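Local coordinates for PTS system, IIA component (Streptococcus pneumoniae serotype 4, PDB 5T3U), which probably acts as a cytoplasmic IIA phosphoryl carrier of the sugar phosphotransferase system, in a transporter associated with fucose utilization, at residues T34-D37 against R38-L42; G43-P46 against G47-I50; D62-L65 against D66-E70. All coordinates share one frame; numbering follows the deposited sequence.

Interaction 1. Residues T34-D37 against R38-L42; sequences TTND and RVRTL
T35 O accepts the backbone N-H groups of both R38 and V39, and this closes the tight turn that feeds strand 39-44, an outermost strand of this chain's parallel sheet. R38 N lies 3.0 Å from T35 O. Together with the backbone angles of N36 and D37, that bond defines a type I beta turn over T35-R38. V39 N also sits 3.0 Å from T35 O, but within the carbonyl plane, whereas R38 N approaches from above that plane, so the two donors do not compete for one direction. Inside the turn, T35 OG1 donates to D37 OD1 at 2.5 Å, a short bond that pins the carboxylate next to the start of R38.

A second polar link leaves the turn at N36. R40 NE donates to N36 O over 2.9 Å with an N-H...O angle of 170°, and the carbonyl oxygen lies in the guanidinium plane. The N36 amide is nearly parallel to that group (16° between planes), with ND2 over one face, offset toward its rim. R40 keeps an extended chain from CG to NE, which carries its head past N36 to a salt bridge with E63 and a hydrogen bond to Q60.

Farther out, R38 folds back at chi2 and chi3; its guanidinium pairs with D115, bonds to the R9 carbonyl and makes a cation-pi contact with Y114. T34 and V39 cross almost perpendicularly beside L24 of helix 19-31. Besides bonding to E28, T34 OG1 accepts from a water at 2.7 Å, and the same water donates to V39 O at 2.9 Å.

Interaction 2. Residues G43-P46 against G47-I50; sequences GLMP and GENI
M45 and E48 are the first and last residues of a type II beta turn that ends strand 39-44, outermost in this chain's sheet, and leads toward helix 50-65 in this alpha/beta fold. The tight part is polar and doubly tied. E48 N donates to M45 O over 3.1 Å, closing the turn, and the E48 carboxylate reaches back to the strand end, where OE1 takes the N-H of M45, also at 3.1 Å. The donor points straight at its acceptor (N-H...O 173°), yet OE1 is met from well above the carboxylate plane. With chi1 at -65° and an extended chain beyond CG, the E48 side chain lies alongside M45, pointing the same way, and its CD packs 3.6 Å from M45 CB. Nearer its base, E48 meets L44: the two side chains slide past each other in opposite directions, with L44 CD1 3.7 Å from E48 CB.

The turn has its glycine where geometry asks for one: G47 has a positive phi of 86°, at which a CB would press on the carbonyl oxygen of P46.

The rest is looser. P46 and G47 are exposed, and I50 reaches the strand end only through CG2, 4.3 Å from L44 CD2. N49 turns away to serve as N-cap of helix 50-65, OD1 accepting from V51 N. The outer side is not all solvent, since M45 packs on M25 and P46 on M29 of the second subunit. Between the two arms one water donates to M45 O at 2.7 Å and to E48 O at 3.0 Å.

Interaction 3. Residues D62-L65 against D66-E70; sequences DELL and DSNQE
E63 O is gripped from two directions: a water donates to it at 2.6 Å, and D66 N reaches it at 3.2 Å in a weak bond with a bent N-H...O angle of 139°. The same D66 N-H is shared with D62 O, again weakly, so one donor is split between successive carbonyls where helix 50-65 gives way to the strand that follows. This junction is the helix-to-strand connection of a beta-alpha-beta crossover, in which strand 39-44, the helix and strand 68-75 follow one another; both strands run parallel in one sheet, with strand 7-16 between them.

The next bond is straighter. S67 N donates to L64 O at 3.1 Å with an N-H...O angle of 153°, although S67 N stands well above the carbonyl plane; this three-residue step tightens the chain as it leaves the helix. CB of N68 then stands 3.4 Å from L64 O, with the L64 and N68 side chains lying side by side. L65 reaches forward instead: its CD2 comes to 3.9 Å from Q69 O, while the side chain also packs on L93, S95 and V71.

Two waters stitch the outer face. The one on E63 O is 2.6 Å from S67 OG. Another donates to both D62 O and D66 OD1. Placed beside the backbone N by a chi1 of -66°, the D66 carboxylate folds back over the helix end, bringing OD2 within 3.6 Å of E63 CA.

The D66 carboxylate thus lies close to the carbonyls of D62 and E63, which would tend to raise its proton affinity. The side chains of D62 and E63 turn outward to K58 and R40, while water completes the bonding of D62 O and E63 O, which the shared D66 N-H meets only weakly.

Interactions 1 and 2 adjoin in sequence and mark the two ends of strand 39-44, outermost in this chain's sheet, their centres about 20 Å apart; helix 50-65 then carries the chain back to interaction 3, whose centre is about 11 Å from that of interaction 1. Those two touch: the R40-E63 salt bridge joins them, and D37 packs against S67. Both are partly buried, with charged side chains paired across elements. Interaction 2 lies at the surface, makes no touch with interaction 3, and alone of the three meets the second subunit. Its carboxylate accepts a backbone N-H, whereas interaction 3 combines one sound backbone bond with two weak ones and bridging water.

Interaction 1. Residues T34-D37 against R38-L42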
loop_
_atom_site.group_PDB
_atom_site.type_symbol
_atom_site.label_atom_id
_atom_site.label_comp_id
_atom_site.label_asym_id
_atom_site.label_seq_id
_atom_site.Cartn_x
_atom_site.Cartn_y
_atom_site.Cartn_z
ATOM N N THR A 34 -8.469 5.048 -14.863
ATOM C CA THR A 34 -9.799 4.487 -14.592
ATOM C C THR A 34 -10.830 5.623 -14.571
ATOM O O THR A 34 -10.463 6.796 -14.522
ATOM C CB THR A 34 -9.867 3.716 -13.231
ATOM O OG1 THR A 34 -9.461 4.580 -12.172
ATOM C CG2 THR A 34 -8.970 2.488 -13.233
ATOM N N THR A 35 -12.116 5.270 -14.565
ATOM C CA THR A 35 -13.186 6.260 -14.398
ATOM C C THR A 35 -14.023 6.013 -13.130
ATOM O O THR A 35 -14.050 4.907 -12.571
ATOM C CB THR A 35 -14.133 6.303 -15.615
ATOM O OG1 THR A 35 -14.746 5.021 -15.767
ATOM C CG2 THR A 35 -13.356 6.647 -16.937
ATOM N N ASN A 36 -14.722 7.066 -12.737
ATOM C CA ASN A 36 -15.532 7.193 -11.532
ATOM C C ASN A 36 -16.699 6.211 -11.367
ATOM O O ASN A 36 -17.140 5.953 -10.266
ATOM C CB ASN A 36 -16.134 8.610 -11.564
ATOM C CG ASN A 36 -16.185 9.235 -10.223
ATOM O OD1 ASN A 36 -15.352 8.947 -9.355
ATOM N ND2 ASN A 36 -17.160 10.137 -10.027
ATOM N N ASP A 37 -17.225 5.691 -12.460
ATOM C CA ASP A 37 -18.269 4.687 -12.366
ATOM C C ASP A 37 -17.697 3.293 -12.082
ATOM O O ASP A 37 -18.470 2.357 -11.923
ATOM C CB ASP A 37 -19.113 4.648 -13.654
ATOM C CG ASP A 37 -18.271 4.391 -14.886
ATOM O OD1 ASP A 37 -17.076 4.749 -14.870
ATOM O OD2 ASP A 37 -18.797 3.846 -15.886
ATOM N N ARG A 38 -16.366 3.138 -12.071
ATOM C CA ARG A 38 -15.747 1.816 -11.787
ATOM C C ARG A 38 -14.836 1.820 -10.562
ATOM O O ARG A 38 -14.750 0.835 -9.850
ATOM C CB ARG A 38 -14.914 1.302 -12.972
ATOM C CG ARG A 38 -15.605 1.269 -14.293
ATOM C CD ARG A 38 -16.862 0.400 -14.282
ATOM N NE ARG A 38 -16.652 -0.975 -13.800
ATOM C CZ ARG A 38 -16.215 -1.993 -14.543
ATOM N NH1 ARG A 38 -15.890 -1.816 -15.818
ATOM N NH2 ARG A 38 -16.085 -3.209 -14.006
ATOM N N VAL A 39 -14.120 2.915 -10.346
ATOM C CA VAL A 39 -13.125 3.014 -9.276
ATOM C C VAL A 39 -13.145 4.371 -8.640
ATOM O O VAL A 39 -13.207 5.411 -9.331
ATOM C CB VAL A 39 -11.662 2.728 -9.788
ATOM C CG1 VAL A 39 -10.664 2.754 -8.613
ATOM C CG2 VAL A 39 -11.592 1.381 -10.513
ATOM N N ARG A 40 -13.118 4.360 -7.310
ATOM C CA ARG A 40 -13.083 5.605 -6.527
ATOM C C ARG A 40 -12.128 5.495 -5.359
ATOM O O ARG A 40 -11.837 4.395 -4.889
ATOM C CB ARG A 40 -14.493 5.940 -6.001
ATOM C CG ARG A 40 -15.427 6.405 -7.130
ATOM C CD ARG A 40 -16.774 6.859 -6.558
ATOM N NE ARG A 40 -17.775 6.868 -7.621
ATOM C CZ ARG A 40 -18.989 7.403 -7.505
ATOM N NH1 ARG A 40 -19.356 7.997 -6.369
ATOM N NH2 ARG A 40 -19.817 7.364 -8.544
ATOM N N THR A 41 -11.675 6.637 -4.860
ATOM C CA THR A 41 -10.921 6.630 -3.619
ATOM C C THR A 41 -11.541 7.551 -2.580
ATOM O O THR A 41 -12.255 8.492 -2.921
ATOM C CB THR A 41 -9.447 7.056 -3.840
ATOM O OG1 THR A 41 -9.392 8.448 -4.166
ATOM C CG2 THR A 41 -8.832 6.238 -4.955
ATOM N N LEU A 42 -11.232 7.302 -1.314
ATOM C CA LEU A 42 -11.646 8.221 -0.255
ATOM C C LEU A 42 -10.584 8.238 0.827
ATOM O O LEU A 42 -10.182 7.186 1.306
ATOM C CB LEU A 42 -12.986 7.760 0.334
ATOM C CG LEU A 42 -13.723 8.703 1.284
ATOM C CD1 LEU A 42 -14.046 10.037 0.560
ATOM C CD2 LEU A 42 -15.033 8.007 1.760
HETATM O O HOH W 1 -11.272 6.401 -11.216
#

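Interaction 2. Residues G43-P46 against G47-I50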
loop_
_atom_site.group_PDB
_atom_site.type_symbol
_atom_site.label_atom_id
_atom_site.label_comp_id
_atom_site.label_asym_id
_atom_site.label_seq_id
_atom_site.Cartn_x
_atom_site.Cartn_y
_atom_site.Cartn_z
ATOM N N GLY A 43 -10.148 9.435 1.223
ATOM C CA GLY A 43 -9.207 9.580 2.320
ATOM C C GLY A 43 -9.821 10.313 3.500
ATOM O O GLY A 43 -10.468 11.330 3.319
ATOM N N LEU A 44 -9.614 9.787 4.704
ATOM C CA LEU A 44 -9.998 10.460 5.919
ATOM C C LEU A 44 -8.828 11.349 6.341
ATOM O O LEU A 44 -7.813 10.872 6.829
ATOM C CB LEU A 44 -10.369 9.444 7.012
ATOM C CG LEU A 44 -10.607 9.997 8.433
ATOM C CD1 LEU A 44 -11.642 11.111 8.417
ATOM C CD2 LEU A 44 -11.000 8.881 9.388
ATOM N N MET A 45 -8.979 12.648 6.115
ATOM C CA MET A 45 -7.892 13.596 6.250
ATOM C C MET A 45 -7.713 14.067 7.697
ATOM O O MET A 45 -8.648 13.947 8.511
ATOM C CB MET A 45 -8.099 14.764 5.279
ATOM C CG MET A 45 -8.232 14.309 3.814
ATOM S SD MET A 45 -6.801 13.327 3.257
ATOM C CE MET A 45 -5.556 14.610 3.109
ATOM N N PRO A 46 -6.487 14.531 8.050
ATOM C CA PRO A 46 -6.260 15.193 9.350
ATOM C C PRO A 46 -7.292 16.308 9.545
ATOM O O PRO A 46 -7.552 17.060 8.609
ATOM C CB PRO A 46 -4.854 15.801 9.182
ATOM C CG PRO A 46 -4.142 14.791 8.242
ATOM C CD PRO A 46 -5.230 14.331 7.294
ATOM N N GLY A 47 -7.898 16.393 10.726
ATOM C CA GLY A 47 -8.898 17.434 10.990
ATOM C C GLY A 47 -10.348 17.105 10.582
ATOM O O GLY A 47 -11.250 17.875 10.904
ATOM N N GLU A 48 -10.565 15.992 9.861
ATOM C CA GLU A 48 -11.913 15.532 9.489
ATOM C C GLU A 48 -12.413 14.555 10.533
ATOM O O GLU A 48 -11.627 13.754 11.048
ATOM C CB GLU A 48 -11.916 14.820 8.117
ATOM C CG GLU A 48 -11.556 15.708 6.945
ATOM C CD GLU A 48 -11.717 15.012 5.579
ATOM O OE1 GLU A 48 -11.810 13.748 5.520
ATOM O OE2 GLU A 48 -11.764 15.758 4.557
ATOM N N ASN A 49 -13.703 14.604 10.862
ATOM C CA ASN A 49 -14.263 13.671 11.860
ATOM C C ASN A 49 -14.961 12.506 11.166
ATOM O O ASN A 49 -15.251 12.590 9.982
ATOM C CB ASN A 49 -15.225 14.401 12.814
ATOM C CG ASN A 49 -16.409 14.965 12.090
ATOM O OD1 ASN A 49 -17.289 14.215 11.662
ATOM N ND2 ASN A 49 -16.413 16.276 11.881
ATOM N N ILE A 50 -15.216 11.430 11.898
ATOM C CA ILE A 50 -15.842 10.249 11.325
ATOM C C ILE A 50 -17.330 10.430 10.996
ATOM O O ILE A 50 -17.931 9.548 10.363
ATOM C CB ILE A 50 -15.659 8.964 12.205
ATOM C CG1 ILE A 50 -16.201 9.193 13.618
ATOM C CG2 ILE A 50 -14.163 8.540 12.252
ATOM C CD1 ILE A 50 -16.180 7.978 14.495
HETATM O O HOH W 2 -8.905 12.432 10.745
#

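Interaction 3. Residues D62-L65 against D66-E70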
loop_
_atom_site.group_PDB
_atom_site.type_symbol
_atom_site.label_atom_id
_atom_site.label_comp_id
_atom_site.label_asym_id
_atom_site.label_seq_id
_atom_site.Cartn_x
_atom_site.Cartn_y
_atom_site.Cartn_z
ATOM N N ASP A 62 -22.638 3.140 -2.393
ATOM C CA ASP A 62 -23.977 3.146 -3.002
ATOM C C ASP A 62 -23.920 3.530 -4.474
ATOM O O ASP A 62 -24.502 2.856 -5.326
ATOM C CB ASP A 62 -24.901 4.137 -2.271
ATOM C CG ASP A 62 -25.286 3.676 -0.877
ATOM O OD1 ASP A 62 -25.142 2.473 -0.562
ATOM O OD2 ASP A 62 -25.772 4.520 -0.087
ATOM N N GLU A 63 -23.209 4.603 -4.779
ATOM C CA GLU A 63 -23.100 5.054 -6.163
ATOM C C GLU A 63 -22.355 4.096 -7.087
ATOM O O GLU A 63 -22.682 3.966 -8.266
ATOM C CB GLU A 63 -22.525 6.465 -6.226
ATOM C CG GLU A 63 -23.558 7.489 -5.779
ATOM C CD GLU A 63 -22.955 8.831 -5.420
ATOM O OE1 GLU A 63 -23.471 9.445 -4.459
ATOM O OE2 GLU A 63 -21.980 9.269 -6.081
ATOM N N LEU A 64 -21.385 3.379 -6.538
ATOM C CA LEU A 64 -20.672 2.381 -7.304
ATOM C C LEU A 64 -21.619 1.221 -7.576
ATOM O O LEU A 64 -21.574 0.632 -8.650
ATOM C CB LEU A 64 -19.365 1.965 -6.595
ATOM C CG LEU A 64 -18.165 2.923 -6.813
ATOM C CD1 LEU A 64 -16.953 2.570 -5.920
ATOM C CD2 LEU A 64 -17.725 2.991 -8.300
ATOM N N LEU A 65 -22.494 0.906 -6.624
ATOM C CA LEU A 65 -23.500 -0.153 -6.843
ATOM C C LEU A 65 -24.577 0.174 -7.896
ATOM O O LEU A 65 -25.248 -0.757 -8.420
ATOM C CB LEU A 65 -24.131 -0.653 -5.527
ATOM C CG LEU A 65 -23.259 -1.474 -4.560
ATOM C CD1 LEU A 65 -23.858 -1.451 -3.135
ATOM C CD2 LEU A 65 -23.028 -2.913 -5.046
ATOM N N ASP A 66 -24.724 1.453 -8.240
ATOM C CA ASP A 66 -25.644 1.817 -9.316
ATOM C C ASP A 66 -25.123 1.356 -10.662
ATOM O O ASP A 66 -25.910 1.202 -11.589
ATOM C CB ASP A 66 -25.891 3.324 -9.402
ATOM C CG ASP A 66 -26.610 3.873 -8.205
ATOM O OD1 ASP A 66 -27.458 3.165 -7.618
ATOM O OD2 ASP A 66 -26.319 5.046 -7.843
ATOM N N SER A 67 -23.792 1.161 -10.757
ATOM C CA SER A 67 -23.087 0.875 -12.020
ATOM C C SER A 67 -22.364 -0.447 -12.048
ATOM O O SER A 67 -21.765 -0.798 -13.067
ATOM C CB SER A 67 -21.992 1.923 -12.260
ATOM O OG SER A 67 -22.552 3.180 -12.530
ATOM N N ASN A 68 -22.359 -1.155 -10.929
ATOM C CA ASN A 68 -21.607 -2.396 -10.844
ATOM C C ASN A 68 -22.444 -3.352 -10.052
ATOM O O ASN A 68 -23.127 -2.915 -9.147
ATOM C CB ASN A 68 -20.264 -2.171 -10.098
ATOM C CG ASN A 68 -19.367 -1.191 -10.787
ATOM O OD1 ASN A 68 -19.371 0.001 -10.467
ATOM N ND2 ASN A 68 -18.604 -1.665 -11.745
ATOM N N GLN A 69 -22.386 -4.632 -10.359
ATOM C CA GLN A 69 -23.132 -5.634 -9.580
ATOM C C GLN A 69 -22.586 -5.852 -8.163
ATOM O O GLN A 69 -23.361 -6.107 -7.228
ATOM C CB GLN A 69 -23.145 -6.982 -10.296
ATOM C CG GLN A 69 -23.980 -7.016 -11.576
ATOM C CD GLN A 69 -23.927 -8.404 -12.194
ATOM O OE1 GLN A 69 -23.260 -8.625 -13.203
ATOM N NE2 GLN A 69 -24.566 -9.358 -11.549
ATOM N N GLU A 70 -21.260 -5.800 -8.021
ATOM C CA GLU A 70 -20.604 -5.903 -6.731
ATOM C C GLU A 70 -19.604 -4.769 -6.536
ATOM O O GLU A 70 -19.204 -4.103 -7.509
ATOM C CB GLU A 70 -19.787 -7.173 -6.688
ATOM C CG GLU A 70 -20.524 -8.452 -6.854
ATOM C CD GLU A 70 -19.539 -9.581 -7.023
ATOM O OE1 GLU A 70 -18.300 -9.322 -7.035
ATOM O OE2 GLU A 70 -20.000 -10.725 -7.151
HETATM O O HOH W 3 -26.903 1.714 -5.150
HETATM O O HOH W 4 -21.742 4.770 -10.578
#